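Local coordinates for protein putative ring-cleaving dioxygenase MhqO (Bacillus subtilis subsp. subtilis, PDB 3OAJ) that is a putative iron-dependent extradiol dioxygenase that may cleave the rings of aromatic compounds and so contribute to their degradation, at residues G81-M92 against H126-E134. Numbering follows the deposited sequence.
Sequences GVTSYVVPKGAM and HLEIVEREE
E131 OE1, in one of two modelled conformers of this residue, is gripped by two donors from opposite faces of the carboxylate plane: G90 N, 2.8 Å from OE1 and 64° out of that plane, and K89 NZ, which makes a salt bridge on the anti side. The lysine gets there by folding back at chi2 and chi3, laying CD against E131 CB. The other oxygen, E131 OE2, takes M92 N at 2.7 Å, also on its anti side; M92 too is modelled twice. One carboxylate thus ties the type II turn P88-A91 and the first residue of helix 92-101 to the end of its own strand.

Behind this end, strands 81-87 and 126-131 run parallel, with Y85 N to E128 O and V130 N to Y85 O (3.0 Å) among their backbone bonds; R132 N to V87 O carries the pairing past the strand. On one face, chi1 of -161° swings S84 OG away from its own N, to where it donates to E128 OE2 at 2.8 Å, and R111 forms a salt bridge with the same oxygen. A water links S84 OG to R132 NH2, while V130 CG1 sits 3.7 Å above the centre of the guanidinium, whose NE pairs with E114. On the opposite face, which also carries E131, the packing is apolar: L127 CG lies in plane at the Y85 ring edge, 3.8 Å from CE2, and both V87 methyls meet I129 CG2, with W95 of helix 92-101 against both residues.

Strand, helix, beta hairpin and returning parallel strand make up the βαβββ module of the vicinal oxygen chelate fold, here pairing its first and last strands, with the T83 side chain about 13 Å from the bound zinc.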
loop_
_atom_site.group_PDB
_atom_site.type_symbol
_atom_site.label_atom_id
_atom_site.label_comp_id
_atom_site.label_asym_id
_atom_site.label_seq_id
_atom_site.Cartn_x
_atom_site.Cartn_y
_atom_site.Cartn_z
ATOM N N GLY A 81 8.766 1.827 6.123
ATOM C CA GLY A 81 9.961 2.378 5.490
ATOM C C GLY A 81 10.066 2.062 4.010
ATOM O O GLY A 81 10.437 2.930 3.200
ATOM N N VAL A 82 9.742 0.822 3.634
ATOM C CA VAL A 82 9.842 0.364 2.249
ATOM C C VAL A 82 8.590 -0.440 1.879
ATOM O O VAL A 82 8.100 -1.241 2.665
ATOM C CB VAL A 82 11.094 -0.527 2.041
ATOM C CG1 VAL A 82 11.285 -0.863 0.565
ATOM C CG2 VAL A 82 12.344 0.152 2.579
ATOM N N THR A 83 8.067 -0.189 0.693
ATOM C CA THR A 83 6.946 -0.947 0.181
ATOM C C THR A 83 7.501 -1.908 -0.864
ATOM O O THR A 83 8.247 -1.497 -1.764
ATOM C CB THR A 83 5.900 0.008 -0.440
ATOM O OG1 THR A 83 5.435 0.900 0.586
ATOM C CG2 THR A 83 4.731 -0.764 -1.039
ATOM N N SER A 84 7.150 -3.185 -0.738
ATOM C CA SER A 84 7.733 -4.266 -1.545
ATOM C C SER A 84 6.709 -4.734 -2.567
ATOM O O SER A 84 5.564 -5.008 -2.195
ATOM C CB SER A 84 8.145 -5.417 -0.609
ATOM O OG SER A 84 9.087 -6.288 -1.204
ATOM N N TYR A 85 7.110 -4.791 -3.846
ATOM C CA TYR A 85 6.270 -5.269 -4.941
ATOM C C TYR A 85 6.831 -6.571 -5.495
ATOM O O TYR A 85 8.033 -6.677 -5.757
ATOM C CB TYR A 85 6.196 -4.215 -6.055
ATOM C CG TYR A 85 5.425 -2.990 -5.642
ATOM C CD1 TYR A 85 4.027 -3.012 -5.578
ATOM C CD2 TYR A 85 6.083 -1.823 -5.249
ATOM C CE1 TYR A 85 3.310 -1.882 -5.168
ATOM C CE2 TYR A 85 5.374 -0.693 -4.849
ATOM C CZ TYR A 85 3.979 -0.735 -4.816
ATOM O OH TYR A 85 3.287 0.368 -4.387
ATOM N N VAL A 86 5.968 -7.568 -5.650
ATOM C CA VAL A 86 6.378 -8.878 -6.144
ATOM C C VAL A 86 6.075 -9.040 -7.631
ATOM O O VAL A 86 5.008 -8.642 -8.121
ATOM C CB VAL A 86 5.798 -10.011 -5.244
ATOM C CG1 VAL A 86 4.280 -10.073 -5.347
ATOM C CG2 VAL A 86 6.429 -11.376 -5.563
ATOM N N VAL A 87 7.057 -9.600 -8.336
ATOM C CA VAL A 87 6.937 -9.878 -9.765
ATOM C C VAL A 87 7.202 -11.368 -10.033
ATOM O O VAL A 87 7.731 -12.065 -9.153
ATOM C CB VAL A 87 7.896 -8.977 -10.617
ATOM C CG1 VAL A 87 7.574 -7.483 -10.410
ATOM C CG2 VAL A 87 9.367 -9.276 -10.277
ATOM N N PRO A 88 6.828 -11.863 -11.224
ATOM C CA PRO A 88 7.086 -13.275 -11.511
ATOM C C PRO A 88 8.567 -13.668 -11.510
ATOM O O PRO A 88 9.440 -12.828 -11.741
ATOM C CB PRO A 88 6.509 -13.448 -12.910
ATOM C CG PRO A 88 5.440 -12.400 -13.005
ATOM C CD PRO A 88 6.068 -11.223 -12.315
ATOM N N LYS A 89 8.839 -14.956 -11.274
ATOM C CA LYS A 89 10.217 -15.445 -11.350
ATOM C C LYS A 89 10.759 -15.163 -12.746
ATOM O O LYS A 89 10.085 -15.411 -13.750
ATOM C CB LYS A 89 10.320 -16.938 -10.998
ATOM C CG LYS A 89 10.303 -17.281 -9.478
ATOM C CD LYS A 89 11.404 -16.583 -8.612
ATOM C CE LYS A 89 12.849 -16.910 -9.034
ATOM N NZ LYS A 89 13.853 -16.013 -8.345
ATOM N N GLY A 90 11.969 -14.613 -12.792
ATOM C CA GLY A 90 12.638 -14.267 -14.037
ATOM C C GLY A 90 12.386 -12.872 -14.560
ATOM O O GLY A 90 12.993 -12.472 -15.542
ATOM N N ALA A 91 11.514 -12.112 -13.903
ATOM C CA ALA A 91 11.150 -10.793 -14.426
ATOM C C ALA A 91 12.058 -9.643 -13.961
ATOM O O ALA A 91 11.887 -8.514 -14.414
ATOM C CB ALA A 91 9.697 -10.480 -14.093
ATOM N N MET A 92 13.030 -9.911 -13.088
ATOM C CA MET A 92 13.870 -8.842 -12.550
ATOM C C MET A 92 14.498 -7.972 -13.644
ATOM O O MET A 92 14.463 -6.741 -13.544
ATOM C CB MET A 92 14.939 -9.400 -11.605
ATOM C CG MET A 92 15.627 -8.338 -10.773
ATOM S SD MET A 92 14.431 -7.396 -9.809
ATOM C CE MET A 92 14.277 -8.438 -8.355
ATOM N N HIS A 126 10.186 4.947 -0.665
ATOM C CA HIS A 126 11.103 3.840 -0.951
ATOM C C HIS A 126 10.343 2.605 -1.406
ATOM O O HIS A 126 9.438 2.122 -0.690
ATOM C CB HIS A 126 11.933 3.426 0.273
ATOM C CG HIS A 126 12.774 4.513 0.880
ATOM N ND1 HIS A 126 13.475 5.436 0.130
ATOM C CD2 HIS A 126 13.081 4.770 2.175
ATOM C CE1 HIS A 126 14.156 6.231 0.938
ATOM N NE2 HIS A 126 13.937 5.844 2.185
ATOM N N LEU A 127 10.717 2.077 -2.571
ATOM C CA LEU A 127 10.072 0.904 -3.152
ATOM C C LEU A 127 11.112 -0.176 -3.412
ATOM O O LEU A 127 12.316 0.116 -3.536
ATOM C CB LEU A 127 9.405 1.282 -4.480
ATOM C CG LEU A 127 8.057 2.015 -4.470
ATOM C CD1 LEU A 127 8.114 3.373 -3.789
ATOM C CD2 LEU A 127 7.527 2.130 -5.910
ATOM N N GLU A 128 10.651 -1.413 -3.563
ATOM C CA GLU A 128 11.543 -2.477 -3.994
ATOM C C GLU A 128 10.752 -3.494 -4.784
ATOM O O GLU A 128 9.531 -3.608 -4.607
ATOM C CB GLU A 128 12.287 -3.132 -2.815
ATOM C CG GLU A 128 11.371 -3.829 -1.838
ATOM C CD GLU A 128 12.043 -4.409 -0.605
ATOM O OE1 GLU A 128 13.228 -4.108 -0.292
ATOM O OE2 GLU A 128 11.327 -5.169 0.085
ATOM N N ILE A 129 11.453 -4.215 -5.651
ATOM C CA ILE A 129 10.871 -5.315 -6.419
ATOM C C ILE A 129 11.625 -6.601 -6.117
ATOM O O ILE A 129 12.853 -6.591 -6.050
ATOM C CB ILE A 129 10.864 -4.983 -7.953
ATOM C CG1 ILE A 129 9.745 -3.995 -8.264
ATOM C CG2 ILE A 129 10.683 -6.231 -8.810
ATOM C CD1 ILE A 129 9.860 -3.348 -9.650
ATOM N N VAL A 130 10.875 -7.683 -5.914
ATOM C CA VAL A 130 11.413 -9.014 -5.658
ATOM C C VAL A 130 10.643 -10.015 -6.500
ATOM O O VAL A 130 9.466 -9.795 -6.769
ATOM C CB VAL A 130 11.317 -9.371 -4.149
ATOM C CG1 VAL A 130 9.856 -9.412 -3.646
ATOM C CG2 VAL A 130 12.068 -10.657 -3.830
ATOM N N GLU A 131 11.318 -11.093 -6.906
ATOM C CA GLU A 131 10.710 -12.150 -7.717
ATOM C C GLU A 131 10.216 -13.268 -6.825
ATOM O O GLU A 131 10.987 -13.775 -6.010
ATOM C CB GLU A 131 11.742 -12.780 -8.649
ATOM C CG GLU A 131 12.271 -11.915 -9.753
ATOM C CD GLU A 131 13.147 -12.719 -10.684
ATOM O OE1 GLU A 131 13.316 -13.929 -10.429
ATOM O OE2 GLU A 131 13.641 -12.154 -11.678
ATOM N N ARG A 132 8.955 -13.682 -6.997
ATOM C CA ARG A 132 8.441 -14.874 -6.288
ATOM C C ARG A 132 7.363 -15.552 -7.117
ATOM O O ARG A 132 6.556 -14.878 -7.759
ATOM C CB ARG A 132 7.868 -14.548 -4.899
ATOM C CG ARG A 132 8.819 -13.856 -3.926
ATOM C CD ARG A 132 8.180 -13.679 -2.564
ATOM N NE ARG A 132 9.112 -12.993 -1.683
ATOM C CZ ARG A 132 8.849 -11.875 -1.003
ATOM N NH1 ARG A 132 7.635 -11.339 -1.062
ATOM N NH2 ARG A 132 9.792 -11.321 -0.243
ATOM N N GLU A 133 7.354 -16.886 -7.110
ATOM C CA GLU A 133 6.339 -17.660 -7.829
ATOM C C GLU A 133 4.956 -17.481 -7.204
ATOM O O GLU A 133 3.950 -17.381 -7.924
ATOM C CB GLU A 133 6.717 -19.157 -7.889
ATOM C CG GLU A 133 5.783 -20.027 -8.762
ATOM C CD GLU A 133 5.922 -19.758 -10.260
ATOM O OE1 GLU A 133 7.024 -19.374 -10.712
ATOM O OE2 GLU A 133 4.927 -19.956 -10.996
ATOM N N GLU A 134 4.916 -17.418 -5.872
ATOM C CA GLU A 134 3.642 -17.267 -5.148
ATOM C C GLU A 134 2.922 -15.973 -5.551
ATOM O O GLU A 134 3.571 -14.936 -5.777
ATOM C CB GLU A 134 3.876 -17.311 -3.628
ATOM C CG GLU A 134 2.589 -17.369 -2.802
ATOM C CD GLU A 134 2.811 -17.493 -1.293
ATOM O OE1 GLU A 134 3.732 -16.851 -0.747
ATOM O OE2 GLU A 134 2.031 -18.233 -0.649
HETATM O O HOH W 1 8.800 4.893 2.156
HETATM O O HOH W 2 9.025 -8.665 0.317
HETATM O O HOH W 3 6.674 -16.911 -11.694
#